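Local coordinates for methyltransferase-like protein (PDB 4PNE), which catalyses a [4+2] cycloaddition in spinosyn biosynthesis, using a fold like that of S-adenosylmethionine-dependent methyltransferases, at residues 62-67 with 77-82; 182-187 with 233-238; 193-198 with 293-298; 249-254 with 278-283. All blocks are in the same frame, centred on the assembly; numbering follows the deposited sequence.

Contact 1 (62-67 with 77-82)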
loop_
_atom_site.group_PDB
_atom_site.type_symbol
_atom_site.label_atom_id
_atom_site.label_comp_id
_atom_site.label_asym_id
_atom_site.label_seq_id
_atom_site.Cartn_x
_atom_site.Cartn_y
_atom_site.Cartn_z
ATOM N N HIS A 62 -3.569 -6.035 2.352
ATOM C CA HIS A 62 -4.247 -7.043 3.174
ATOM C C HIS A 62 -5.723 -6.722 3.358
ATOM O O HIS A 62 -6.130 -5.545 3.356
ATOM C CB HIS A 62 -3.587 -7.123 4.544
ATOM C CG HIS A 62 -2.363 -7.983 4.582
ATOM N ND1 HIS A 62 -1.451 -8.052 3.548
ATOM C CD2 HIS A 62 -1.896 -8.800 5.551
ATOM C CE1 HIS A 62 -0.501 -8.914 3.865
ATOM N NE2 HIS A 62 -0.736 -9.371 5.084
ATOM N N GLY A 63 -6.523 -7.747 3.571
ATOM C CA GLY A 63 -7.913 -7.553 3.927
ATOM C C GLY A 63 -8.077 -7.311 5.418
ATOM O O GLY A 63 -7.242 -7.731 6.232
ATOM N N TYR A 64 -9.200 -6.697 5.758
ATOM C CA TYR A 64 -9.620 -6.454 7.134
ATOM C C TYR A 64 -10.992 -7.084 7.319
ATOM O O TYR A 64 -11.942 -6.763 6.597
ATOM C CB TYR A 64 -9.648 -4.942 7.402
ATOM C CG TYR A 64 -10.136 -4.458 8.740
ATOM C CD1 TYR A 64 -11.483 -4.465 9.055
ATOM C CD2 TYR A 64 -9.250 -3.965 9.672
ATOM C CE1 TYR A 64 -11.937 -3.996 10.265
ATOM C CE2 TYR A 64 -9.685 -3.485 10.899
ATOM C CZ TYR A 64 -11.032 -3.510 11.192
ATOM O OH TYR A 64 -11.471 -3.033 12.400
ATOM N N TRP A 65 -11.073 -8.028 8.259
ATOM C CA TRP A 65 -12.286 -8.768 8.525
ATOM C C TRP A 65 -12.915 -8.363 9.850
ATOM O O TRP A 65 -12.231 -8.047 10.814
ATOM C CB TRP A 65 -11.999 -10.265 8.552
ATOM C CG TRP A 65 -11.862 -10.921 7.236
ATOM C CD1 TRP A 65 -12.829 -11.603 6.576
ATOM C CD2 TRP A 65 -10.674 -11.015 6.429
ATOM N NE1 TRP A 65 -12.332 -12.121 5.406
ATOM C CE2 TRP A 65 -11.005 -11.786 5.294
ATOM C CE3 TRP A 65 -9.365 -10.543 6.561
ATOM C CZ2 TRP A 65 -10.090 -12.064 4.287
ATOM C CZ3 TRP A 65 -8.448 -10.824 5.556
ATOM C CH2 TRP A 65 -8.805 -11.610 4.451
ATOM N N GLU A 66 -14.241 -8.425 9.882
ATOM C CA GLU A 66 -15.022 -8.174 11.093
ATOM C C GLU A 66 -15.331 -9.427 11.912
ATOM O O GLU A 66 -15.696 -9.344 13.085
ATOM C CB GLU A 66 -16.327 -7.496 10.722
ATOM C CG GLU A 66 -16.142 -6.220 9.924
ATOM C CD GLU A 66 -15.604 -5.081 10.765
ATOM O OE1 GLU A 66 -15.401 -5.270 11.986
ATOM O OE2 GLU A 66 -15.373 -3.985 10.201
ATOM N N ASN A 67 -15.158 -10.587 11.307
ATOM C CA ASN A 67 -15.422 -11.864 11.953
ATOM C C ASN A 67 -14.340 -12.866 11.587
ATOM O O ASN A 67 -13.217 -12.471 11.286
ATOM C CB ASN A 67 -16.803 -12.372 11.553
ATOM C CG ASN A 67 -16.937 -12.560 10.053
ATOM O OD1 ASN A 67 -15.943 -12.532 9.324
ATOM N ND2 ASN A 67 -18.165 -12.784 9.592
ATOM N N ALA A 77 -10.210 -6.504 1.557
ATOM C CA ALA A 77 -9.324 -5.438 1.118
ATOM C C ALA A 77 -10.113 -4.157 0.865
ATOM O O ALA A 77 -9.660 -3.055 1.198
ATOM C CB ALA A 77 -8.553 -5.850 -0.131
ATOM N N ASP A 78 -11.328 -4.279 0.335
ATOM C CA ASP A 78 -12.147 -3.083 0.106
ATOM C C ASP A 78 -12.534 -2.446 1.457
ATOM O O ASP A 78 -12.662 -1.229 1.573
ATOM C CB ASP A 78 -13.402 -3.412 -0.708
ATOM C CG ASP A 78 -13.125 -3.602 -2.198
ATOM O OD1 ASP A 78 -12.052 -3.178 -2.690
ATOM O OD2 ASP A 78 -14.006 -4.188 -2.873
ATOM N N ARG A 79 -12.726 -3.268 2.490
ATOM C CA ARG A 79 -13.048 -2.754 3.814
ATOM C C ARG A 79 -11.883 -1.937 4.340
ATOM O O ARG A 79 -12.073 -0.866 4.936
ATOM C CB ARG A 79 -13.372 -3.912 4.755
ATOM C CG ARG A 79 -13.640 -3.518 6.179
ATOM C CD ARG A 79 -14.830 -2.619 6.281
ATOM N NE ARG A 79 -15.140 -2.367 7.689
ATOM C CZ ARG A 79 -15.517 -1.197 8.196
ATOM N NH1 ARG A 79 -15.659 -0.125 7.419
ATOM N NH2 ARG A 79 -15.765 -1.107 9.499
ATOM N N LEU A 80 -10.677 -2.433 4.150
ATOM C CA LEU A 80 -9.508 -1.704 4.596
ATOM C C LEU A 80 -9.436 -0.371 3.871
ATOM O O LEU A 80 -9.230 0.680 4.484
ATOM C CB LEU A 80 -8.245 -2.512 4.387
ATOM C CG LEU A 80 -7.006 -1.782 4.924
ATOM C CD1 LEU A 80 -7.052 -1.579 6.458
ATOM C CD2 LEU A 80 -5.771 -2.527 4.590
ATOM N N THR A 81 -9.634 -0.391 2.573
ATOM C CA THR A 81 -9.646 0.852 1.805
ATOM C C THR A 81 -10.624 1.865 2.394
ATOM O O THR A 81 -10.287 3.056 2.557
ATOM C CB THR A 81 -9.991 0.568 0.327
ATOM O OG1 THR A 81 -8.916 -0.169 -0.266
ATOM C CG2 THR A 81 -10.179 1.869 -0.492
ATOM N N ASP A 82 -11.836 1.396 2.702
ATOM C CA ASP A 82 -12.891 2.261 3.248
ATOM C C ASP A 82 -12.508 2.846 4.602
ATOM O O ASP A 82 -12.767 4.031 4.894
ATOM C CB ASP A 82 -14.201 1.489 3.380
ATOM C CG ASP A 82 -14.793 1.077 2.030
ATOM O OD1 ASP A 82 -14.346 1.607 0.992
ATOM O OD2 ASP A 82 -15.719 0.222 2.019
#
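Y64 and R79 each place CG anti to the backbone N (chi1 176° in both), which sends the two side chains out alongside one another and in the same direction. R79 then bends at chi2 (62°) and E66 at its own chi2, so that these two chains cross at about a right angle and the carboxylate reaches the guanidinium. The grip is side-on, with both nitrogens on one oxygen: R79 NE and R79 NH2 each lie 3.0 Å from E66 OE2. That oxygen sits in the guanidinium plane, receiving NE on its anti lone pair and NH2 nearly end-on to its C-O bond. E66 OE1 is taken by R246, and a carboxylate held between two arginines is probably well stabilised as the anion. The Y64 ring stands almost perpendicular to the guanidinium (86°), and its CD1 touches R79 CG at 3.7 Å. Deeper in, Y64 CB packs against L80 CB at 4.1 Å. L80 CD2 comes within 3.3 Å of H62 O, a buried carbonyl with no polar partner in the model, and G63 CA lies 3.5 Å from A77 N. The contact therefore lays the loop 62-67 along the second turn of helix 73-88. A backbone hydrogen bond between Y64 and A76 continues the join, and A77 O receives H61 NE2, from a residue that binds S-adenosyl-L-homocysteine. L80 leans onward against Y292 and I294 of strand 290-298, while the H62 ring meets those of F250 and Y292.

Contact 2 (182-187 with 233-238)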
loop_
_atom_site.group_PDB
_atom_site.type_symbol
_atom_site.label_atom_id
_atom_site.label_comp_id
_atom_site.label_asym_id
_atom_site.label_seq_id
_atom_site.Cartn_x
_atom_site.Cartn_y
_atom_site.Cartn_z
ATOM N N GLU A 182 9.251 13.761 2.059
ATOM C CA GLU A 182 8.666 14.332 0.853
ATOM C C GLU A 182 7.153 14.464 0.979
ATOM O O GLU A 182 6.548 15.466 0.560
ATOM C CB GLU A 182 9.011 13.459 -0.349
ATOM C CG GLU A 182 10.365 13.765 -0.937
ATOM C CD GLU A 182 10.411 15.152 -1.569
ATOM O OE1 GLU A 182 10.730 16.152 -0.865
ATOM O OE2 GLU A 182 10.083 15.241 -2.776
ATOM N N ILE A 183 6.535 13.444 1.553
ATOM C CA ILE A 183 5.094 13.507 1.764
ATOM C C ILE A 183 4.762 14.686 2.679
ATOM O O ILE A 183 3.809 15.442 2.420
ATOM C CB ILE A 183 4.513 12.180 2.345
ATOM C CG1 ILE A 183 4.665 11.052 1.337
ATOM C CG2 ILE A 183 3.040 12.356 2.662
ATOM C CD1 ILE A 183 4.465 9.684 1.907
ATOM N N LEU A 184 5.530 14.850 3.750
ATOM C CA LEU A 184 5.311 15.975 4.653
ATOM C C LEU A 184 5.448 17.289 3.903
ATOM O O LEU A 184 4.641 18.192 4.108
ATOM C CB LEU A 184 6.293 15.928 5.819
ATOM C CG LEU A 184 6.057 16.979 6.908
ATOM C CD1 LEU A 184 4.863 16.623 7.740
ATOM C CD2 LEU A 184 7.291 17.043 7.805
ATOM N N ARG A 185 6.466 17.382 3.053
ATOM C CA ARG A 185 6.716 18.592 2.280
ATOM C C ARG A 185 5.513 18.967 1.404
ATOM O O ARG A 185 5.084 20.137 1.385
ATOM C CB ARG A 185 7.946 18.431 1.377
ATOM C CG ARG A 185 8.340 19.717 0.610
ATOM C CD ARG A 185 9.603 19.550 -0.225
ATOM N NE ARG A 185 9.427 18.564 -1.297
ATOM C CZ ARG A 185 8.712 18.777 -2.405
ATOM N NH1 ARG A 185 8.119 19.955 -2.600
ATOM N NH2 ARG A 185 8.619 17.823 -3.327
ATOM N N VAL A 186 4.982 18.005 0.651
ATOM C CA VAL A 186 3.929 18.326 -0.320
ATOM C C VAL A 186 2.519 18.350 0.295
ATOM O O VAL A 186 1.599 18.823 -0.346
ATOM C CB VAL A 186 3.943 17.353 -1.536
ATOM C CG1 VAL A 186 5.309 17.317 -2.184
ATOM C CG2 VAL A 186 3.537 15.942 -1.101
ATOM N N LEU A 187 2.338 17.874 1.527
ATOM C CA LEU A 187 1.086 18.104 2.237
ATOM C C LEU A 187 0.978 19.567 2.624
ATOM O O LEU A 187 1.991 20.191 2.939
ATOM C CB LEU A 187 0.982 17.260 3.507
ATOM C CG LEU A 187 0.626 15.793 3.339
ATOM C CD1 LEU A 187 0.832 15.077 4.637
ATOM C CD2 LEU A 187 -0.811 15.652 2.913
ATOM N N ALA A 233 10.143 12.816 11.251
ATOM C CA ALA A 233 10.103 13.617 10.050
ATOM C C ALA A 233 9.361 14.934 10.270
ATOM O O ALA A 233 9.517 15.861 9.483
ATOM C CB ALA A 233 9.442 12.835 8.926
ATOM N N GLY A 234 8.543 15.006 11.323
ATOM C CA GLY A 234 7.754 16.195 11.613
ATOM C C GLY A 234 6.246 15.965 11.674
ATOM O O GLY A 234 5.476 16.893 11.915
ATOM N N PHE A 235 5.796 14.728 11.461
ATOM C CA PHE A 235 4.369 14.474 11.569
ATOM C C PHE A 235 3.904 14.471 13.024
ATOM O O PHE A 235 4.658 14.040 13.906
ATOM C CB PHE A 235 4.018 13.140 10.949
ATOM C CG PHE A 235 3.931 13.175 9.456
ATOM C CD1 PHE A 235 2.764 13.567 8.831
ATOM C CD2 PHE A 235 4.998 12.777 8.678
ATOM C CE1 PHE A 235 2.680 13.585 7.460
ATOM C CE2 PHE A 235 4.901 12.793 7.295
ATOM C CZ PHE A 235 3.751 13.187 6.701
ATOM N N GLU A 236 2.687 14.950 13.257
ATOM C CA GLU A 236 1.924 14.636 14.474
ATOM C C GLU A 236 1.183 13.315 14.294
ATOM O O GLU A 236 0.463 13.137 13.321
ATOM C CB GLU A 236 0.875 15.703 14.791
ATOM C CG GLU A 236 1.351 17.104 14.855
ATOM C CD GLU A 236 0.186 18.066 15.020
ATOM O OE1 GLU A 236 -0.960 17.585 15.226
ATOM O OE2 GLU A 236 0.410 19.286 14.922
ATOM N N ILE A 237 1.317 12.400 15.232
ATOM C CA ILE A 237 0.563 11.176 15.161
ATOM C C ILE A 237 -0.816 11.409 15.730
ATOM O O ILE A 237 -0.961 11.858 16.889
ATOM C CB ILE A 237 1.257 10.038 15.928
ATOM C CG1 ILE A 237 2.719 9.892 15.491
ATOM C CG2 ILE A 237 0.494 8.753 15.751
ATOM C CD1 ILE A 237 2.899 9.599 14.018
ATOM N N LEU A 238 -1.827 11.155 14.918
ATOM C CA LEU A 238 -3.206 11.299 15.349
ATOM C C LEU A 238 -3.709 9.993 15.946
ATOM O O LEU A 238 -4.429 9.994 16.961
ATOM C CB LEU A 238 -4.103 11.731 14.199
ATOM C CG LEU A 238 -3.810 13.107 13.593
ATOM C CD1 LEU A 238 -4.579 13.294 12.304
ATOM C CD2 LEU A 238 -4.094 14.229 14.585
#
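L184 and F235 form a CH-pi contact: L184 CD1 stands 3.6 Å from the ring centroid of F235 and only 5° off the ring normal, so the methyl is centred over one face. The two side chains slide past each other in opposite directions; a chi1 of -174° carries CG of L184 away from the backbone N, and its branch lies across the ring. Ordinary apolar contacts add to it. L184 CB touches F235 CE2 at 3.7 Å, L187 CD1 meets F235 CE1 at 3.7 Å, and I183 CG2 lies 4.2 Å from F235 CZ; L187 and I183 come at the ring edge, near its plane, each crossing F235 at about a right angle. A third kind of contact is methyl against backbone: L184 CD2 presses to 3.0 Å from A233 O, a tight approach, and stays near G234 CA. There the chain leaves helix 223-233 through a Schellman motif, G234 taking a positive phi. R185 and E182 take no part in the contact; R185 clasps E182 with NE on OE1 (2.8 Å) and NH2 on OE2 (3.0 Å), both bonds nearly straight, and D158 gives R185 a further salt bridge. K299 NZ bonds to L184 O and L187 O, tying the end of the helix to the C-terminal tail. No hydrogen bond joins the two segments: across them the join is apolar, resting on close packing and the CH-pi contact, which help to set where the F235 ring lies, together with I180 and L193.

Contact 3 (193-198 with 293-298)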
loop_
_atom_site.group_PDB
_atom_site.type_symbol
_atom_site.label_atom_id
_atom_site.label_comp_id
_atom_site.label_asym_id
_atom_site.label_seq_id
_atom_site.Cartn_x
_atom_site.Cartn_y
_atom_site.Cartn_z
ATOM N N LEU A 193 -2.060 12.230 6.561
ATOM C CA LEU A 193 -1.476 11.045 5.934
ATOM C C LEU A 193 -2.016 9.798 6.587
ATOM O O LEU A 193 -1.940 9.657 7.806
ATOM C CB LEU A 193 0.053 11.039 6.044
ATOM C CG LEU A 193 0.806 9.751 5.682
ATOM C CD1 LEU A 193 0.667 9.417 4.192
ATOM C CD2 LEU A 193 2.293 9.869 6.104
ATOM N N GLY A 194 -2.541 8.885 5.789
ATOM C CA GLY A 194 -2.941 7.588 6.287
ATOM C C GLY A 194 -2.001 6.534 5.773
ATOM O O GLY A 194 -1.809 6.442 4.565
ATOM N N VAL A 195 -1.431 5.757 6.684
ATOM C CA VAL A 195 -0.480 4.703 6.387
ATOM C C VAL A 195 -0.974 3.345 6.837
ATOM O O VAL A 195 -1.438 3.201 7.971
ATOM C CB VAL A 195 0.873 4.966 7.089
ATOM C CG1 VAL A 195 1.886 3.816 6.930
ATOM C CG2 VAL A 195 1.453 6.335 6.693
ATOM N N THR A 196 -0.869 2.335 5.972
ATOM C CA THR A 196 -1.038 0.971 6.437
ATOM C C THR A 196 0.175 0.170 6.100
ATOM O O THR A 196 0.887 0.428 5.109
ATOM C CB THR A 196 -2.295 0.298 5.902
ATOM O OG1 THR A 196 -2.160 0.005 4.509
ATOM C CG2 THR A 196 -3.521 1.169 6.118
ATOM N N GLU A 197 0.437 -0.821 6.945
ATOM C CA GLU A 197 1.600 -1.616 6.691
ATOM C C GLU A 197 1.519 -2.960 7.375
ATOM O O GLU A 197 0.909 -3.112 8.462
ATOM C CB GLU A 197 2.847 -0.861 7.124
ATOM C CG GLU A 197 4.105 -1.357 6.499
ATOM C CD GLU A 197 4.014 -1.496 4.977
ATOM O OE1 GLU A 197 4.238 -0.456 4.305
ATOM O OE2 GLU A 197 3.771 -2.627 4.514
ATOM N N VAL A 198 2.123 -3.937 6.710
ATOM C CA VAL A 198 2.492 -5.218 7.311
ATOM C C VAL A 198 3.715 -5.027 8.190
ATOM O O VAL A 198 4.740 -4.537 7.715
ATOM C CB VAL A 198 2.782 -6.293 6.224
ATOM C CG1 VAL A 198 3.227 -7.606 6.829
ATOM C CG2 VAL A 198 1.551 -6.498 5.331
ATOM N N ALA A 293 -0.799 -2.581 10.903
ATOM C CA ALA A 293 -0.998 -1.256 11.520
ATOM C C ALA A 293 -1.731 -0.309 10.592
ATOM O O ALA A 293 -1.475 -0.306 9.384
ATOM C CB ALA A 293 0.368 -0.653 11.919
ATOM N N ILE A 294 -2.692 0.435 11.140
ATOM C CA ILE A 294 -3.260 1.591 10.491
ATOM C C ILE A 294 -2.835 2.823 11.276
ATOM O O ILE A 294 -3.089 2.905 12.485
ATOM C CB ILE A 294 -4.810 1.532 10.406
ATOM C CG1 ILE A 294 -5.266 0.226 9.745
ATOM C CG2 ILE A 294 -5.344 2.743 9.655
ATOM C CD1 ILE A 294 -6.801 0.041 9.820
ATOM N N LEU A 295 -2.095 3.723 10.635
ATOM C CA LEU A 295 -1.604 4.959 11.249
ATOM C C LEU A 295 -2.207 6.190 10.565
ATOM O O LEU A 295 -2.281 6.256 9.335
ATOM C CB LEU A 295 -0.077 5.022 11.156
ATOM C CG LEU A 295 0.699 3.723 11.469
ATOM C CD1 LEU A 295 2.201 3.890 11.235
ATOM C CD2 LEU A 295 0.407 3.233 12.892
ATOM N N THR A 296 -2.619 7.180 11.351
ATOM C CA THR A 296 -3.055 8.478 10.844
ATOM C C THR A 296 -2.132 9.518 11.450
ATOM O O THR A 296 -1.867 9.533 12.657
ATOM C CB THR A 296 -4.524 8.766 11.187
ATOM O OG1 THR A 296 -5.319 7.625 10.832
ATOM C CG2 THR A 296 -5.033 10.005 10.450
ATOM N N ALA A 297 -1.602 10.372 10.592
ATOM C CA ALA A 297 -0.661 11.385 10.983
ATOM C C ALA A 297 -0.997 12.642 10.246
ATOM O O ALA A 297 -1.745 12.597 9.262
ATOM C CB ALA A 297 0.737 10.958 10.675
ATOM N N ARG A 298 -0.527 13.790 10.737
ATOM C CA ARG A 298 -0.780 15.029 9.998
ATOM C C ARG A 298 0.402 15.996 10.058
ATOM O O ARG A 298 1.225 15.964 10.979
ATOM C CB ARG A 298 -2.030 15.705 10.501
ATOM C CG ARG A 298 -1.816 16.537 11.687
ATOM C CD ARG A 298 -2.981 17.455 11.894
ATOM N NE ARG A 298 -2.987 17.801 13.294
ATOM C CZ ARG A 298 -3.920 18.521 13.882
ATOM N NH1 ARG A 298 -4.943 19.000 13.177
ATOM N NH2 ARG A 298 -3.810 18.753 15.174
#
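Peptide groups are the flat elements that meet between L193-E197 and A293-A297, and they join mostly edge to edge. L295 O receives V195 N in its carbonyl plane (2.8 Å), as A293 O does E197 N (3.1 Å) and L193 O does A297 N (2.9 Å). At A297 O the donor L193 N, 2.7 Å away, is tilted 31° from the plane. Return bonds run from L295 N to V195 O (2.8 Å) and from A293 N to E197 O (3.0 Å). L193-A297, V195-L295 and E197-A293 are thus hydrogen-bonded pairs of an antiparallel sheet, with G194-T296 and T196-I294 non-hydrogen-bonded between them. At these intervening pairs CA-H...O contacts add to the join, T196 CA lying 3.2 Å from A293 O. On the face carrying L193, V195 and L295, the CB atoms of V195 and L295 meet at 4.2 Å. On the other, T196 and I294 run side by side, and OG1 of T196, placed between backbone N and carbonyl carbon (chi1 72°), bonds to Y292 OH. The E197 carboxylate turns back, its OE2 accepting V198 N from 26° out of plane. Strand 290-298 runs antiparallel between 191-200 and 236-242, the reversed strand characteristic of class I methyltransferase folds, while strand 161-167 flanks 191-200 on its other side. L193, L295 and A293 pack against helix 223-233; T196, I294 and T296 lie against helix 73-88.

Contact 4 (249-254 with 278-283)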
loop_
_atom_site.group_PDB
_atom_site.type_symbol
_atom_site.label_atom_id
_atom_site.label_comp_id
_atom_site.label_asym_id
_atom_site.label_seq_id
_atom_site.Cartn_x
_atom_site.Cartn_y
_atom_site.Cartn_z
ATOM N N TYR A 249 -6.375 -13.290 8.543
ATOM C CA TYR A 249 -6.942 -14.196 7.557
ATOM C C TYR A 249 -6.337 -14.019 6.188
ATOM O O TYR A 249 -6.462 -14.919 5.332
ATOM C CB TYR A 249 -8.448 -14.009 7.493
ATOM C CG TYR A 249 -9.063 -14.185 8.864
ATOM C CD1 TYR A 249 -9.372 -13.090 9.667
ATOM C CD2 TYR A 249 -9.281 -15.454 9.375
ATOM C CE1 TYR A 249 -9.894 -13.264 10.932
ATOM C CE2 TYR A 249 -9.802 -15.631 10.629
ATOM C CZ TYR A 249 -10.106 -14.542 11.402
ATOM O OH TYR A 249 -10.626 -14.768 12.658
ATOM N N PHE A 250 -5.650 -12.901 5.952
ATOM C CA PHE A 250 -5.223 -12.615 4.587
ATOM C C PHE A 250 -4.230 -13.619 4.015
ATOM O O PHE A 250 -4.469 -14.168 2.916
ATOM C CB PHE A 250 -4.621 -11.198 4.442
ATOM C CG PHE A 250 -4.183 -10.908 3.025
ATOM C CD1 PHE A 250 -2.856 -11.017 2.678
ATOM C CD2 PHE A 250 -5.102 -10.654 2.046
ATOM C CE1 PHE A 250 -2.453 -10.841 1.363
ATOM C CE2 PHE A 250 -4.702 -10.497 0.741
ATOM C CZ PHE A 250 -3.383 -10.587 0.415
ATOM N N MET A 251 -3.100 -13.837 4.672
ATOM C CA MET A 251 -2.081 -14.689 4.053
ATOM C C MET A 251 -2.612 -16.099 3.776
ATOM O O MET A 251 -2.400 -16.614 2.678
ATOM C CB MET A 251 -0.808 -14.765 4.880
ATOM C CG MET A 251 0.011 -13.491 4.893
ATOM S SD MET A 251 0.550 -12.935 3.293
ATOM C CE MET A 251 1.627 -14.266 2.756
ATOM N N PRO A 252 -3.314 -16.723 4.719
ATOM C CA PRO A 252 -3.784 -18.077 4.394
ATOM C C PRO A 252 -4.741 -18.060 3.213
ATOM O O PRO A 252 -4.649 -18.937 2.332
ATOM C CB PRO A 252 -4.502 -18.533 5.681
ATOM C CG PRO A 252 -4.038 -17.619 6.728
ATOM C CD PRO A 252 -3.615 -16.341 6.107
ATOM N N GLN A 253 -5.633 -17.074 3.153
ATOM C CA GLN A 253 -6.657 -17.075 2.122
ATOM C C GLN A 253 -6.044 -16.711 0.782
ATOM O O GLN A 253 -6.344 -17.363 -0.236
ATOM C CB GLN A 253 -7.820 -16.135 2.456
ATOM C CG GLN A 253 -8.635 -16.625 3.650
ATOM C CD GLN A 253 -10.018 -15.992 3.795
ATOM O OE1 GLN A 253 -10.535 -15.338 2.889
ATOM N NE2 GLN A 253 -10.625 -16.199 4.963
ATOM N N PHE A 254 -5.159 -15.725 0.752
ATOM C CA PHE A 254 -4.533 -15.366 -0.515
ATOM C C PHE A 254 -3.658 -16.507 -1.037
ATOM O O PHE A 254 -3.673 -16.777 -2.236
ATOM C CB PHE A 254 -3.710 -14.084 -0.377
ATOM C CG PHE A 254 -3.078 -13.649 -1.663
ATOM C CD1 PHE A 254 -3.828 -12.999 -2.603
ATOM C CD2 PHE A 254 -1.747 -13.926 -1.931
ATOM C CE1 PHE A 254 -3.279 -12.631 -3.824
ATOM C CE2 PHE A 254 -1.181 -13.557 -3.147
ATOM C CZ PHE A 254 -1.939 -12.910 -4.076
ATOM N N ALA A 278 6.304 -18.829 -4.311
ATOM C CA ALA A 278 6.669 -19.909 -3.409
ATOM C C ALA A 278 6.716 -19.410 -1.943
ATOM O O ALA A 278 6.242 -20.095 -1.038
ATOM C CB ALA A 278 8.005 -20.491 -3.828
ATOM N N ALA A 279 7.229 -18.196 -1.732
ATOM C CA ALA A 279 7.303 -17.568 -0.407
ATOM C C ALA A 279 5.919 -17.299 0.209
ATOM O O ALA A 279 5.683 -17.579 1.394
ATOM C CB ALA A 279 8.095 -16.279 -0.503
ATOM N N VAL A 280 4.991 -16.785 -0.599
ATOM C CA VAL A 280 3.627 -16.561 -0.133
ATOM C C VAL A 280 3.020 -17.894 0.281
ATOM O O VAL A 280 2.426 -18.017 1.349
ATOM C CB VAL A 280 2.767 -15.876 -1.222
ATOM C CG1 VAL A 280 1.294 -15.844 -0.860
ATOM C CG2 VAL A 280 3.291 -14.479 -1.480
ATOM N N CYS A 281 3.199 -18.923 -0.533
ATOM C CA CYS A 281 2.586 -20.195 -0.176
ATOM C C CYS A 281 3.276 -20.858 1.018
ATOM O O CYS A 281 2.703 -21.745 1.637
ATOM C CB CYS A 281 2.576 -21.117 -1.385
ATOM S SG CYS A 281 1.298 -20.613 -2.590
ATOM N N ASP A 282 4.493 -20.424 1.329
ATOM C CA ASP A 282 5.208 -20.855 2.523
ATOM C C ASP A 282 4.837 -20.023 3.760
ATOM O O ASP A 282 5.557 -20.068 4.751
ATOM C CB ASP A 282 6.721 -20.767 2.277
ATOM C CG ASP A 282 7.540 -21.776 3.093
ATOM O OD1 ASP A 282 7.043 -22.865 3.460
ATOM O OD2 ASP A 282 8.720 -21.467 3.353
ATOM N N TYR A 283 3.697 -19.321 3.733
ATOM C CA TYR A 283 3.350 -18.388 4.825
ATOM C C TYR A 283 3.323 -19.043 6.207
ATOM O O TYR A 283 3.485 -18.378 7.201
ATOM C CB TYR A 283 1.987 -17.717 4.573
ATOM C CG TYR A 283 0.837 -18.662 4.763
ATOM C CD1 TYR A 283 0.201 -18.779 5.987
ATOM C CD2 TYR A 283 0.422 -19.483 3.734
ATOM C CE1 TYR A 283 -0.844 -19.664 6.167
ATOM C CE2 TYR A 283 -0.610 -20.377 3.908
ATOM C CZ TYR A 283 -1.241 -20.464 5.132
ATOM O OH TYR A 283 -2.275 -21.359 5.310
HETATM O O HOH W 1 -3.902 -21.460 2.757
#
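A water links P252 and Y283: it donates to P252 O at 2.7 Å, the shortest polar bond here, and lies 3.0 Å from Y283 OH. It gives the helix carbonyl and the phenol a common partner, the one polar link in an otherwise apolar contact. Beside the water, the Y283 ring lies across the backbone of the other segment. P252 CA makes a CH-pi contact 3.9 Å from the ring centroid of Y283 and 25° off the ring normal, and M251 O sits over the same face, displaced toward the rim. P252 CB reaches Y283 OH at 3.6 Å, the proline crossing the tyrosine at about a right angle. Y283 carries CG between its backbone N and carbonyl carbon (chi1 72°), which places the ring over P252. M251 slides past Y283 in the opposite direction, and the bends at its chi2 and chi3 bring CE to both Y283 CB (3.9 Å) and V280 CG1 (4.0 Å). The same V280 CG1 also meets the F254 ring at its edge, in plane, 3.8 Å from F254 CD2. One valine methyl thus touches both the methionine tip and the phenylalanine rim. The contact packs the first turns of helix 250-260 against the end of helix 271-281 and the residues that follow it. V280 also rests on L258 further along helix 250-260, while F254 also touches L50 and V53 of helix 36-54 and meets W73 edge-to-face.

In the fold
From the N terminus, contact 1 closes first, a short loop laying 62-67 on helix 73-88, before any other contact opens. Helix 176-186 and strand 191-200 then open contacts 2 and 3, which cross: contact 2 closes at 233-238 and contact 3 only at the C-terminal strand 290-298. These two adjoin through the sheet, L238 N probably bonding to T296 O and E236 pairing with R298. Contact 4 is nested inside the loop closed by contact 3, tying helix 250-260 to helix 271-281 on the opposite side of the chain's centre from contact 2. Contact 1 touches both contact 3, H62 against V198, and contact 4, H62 against F250, and so joins sheet to helices.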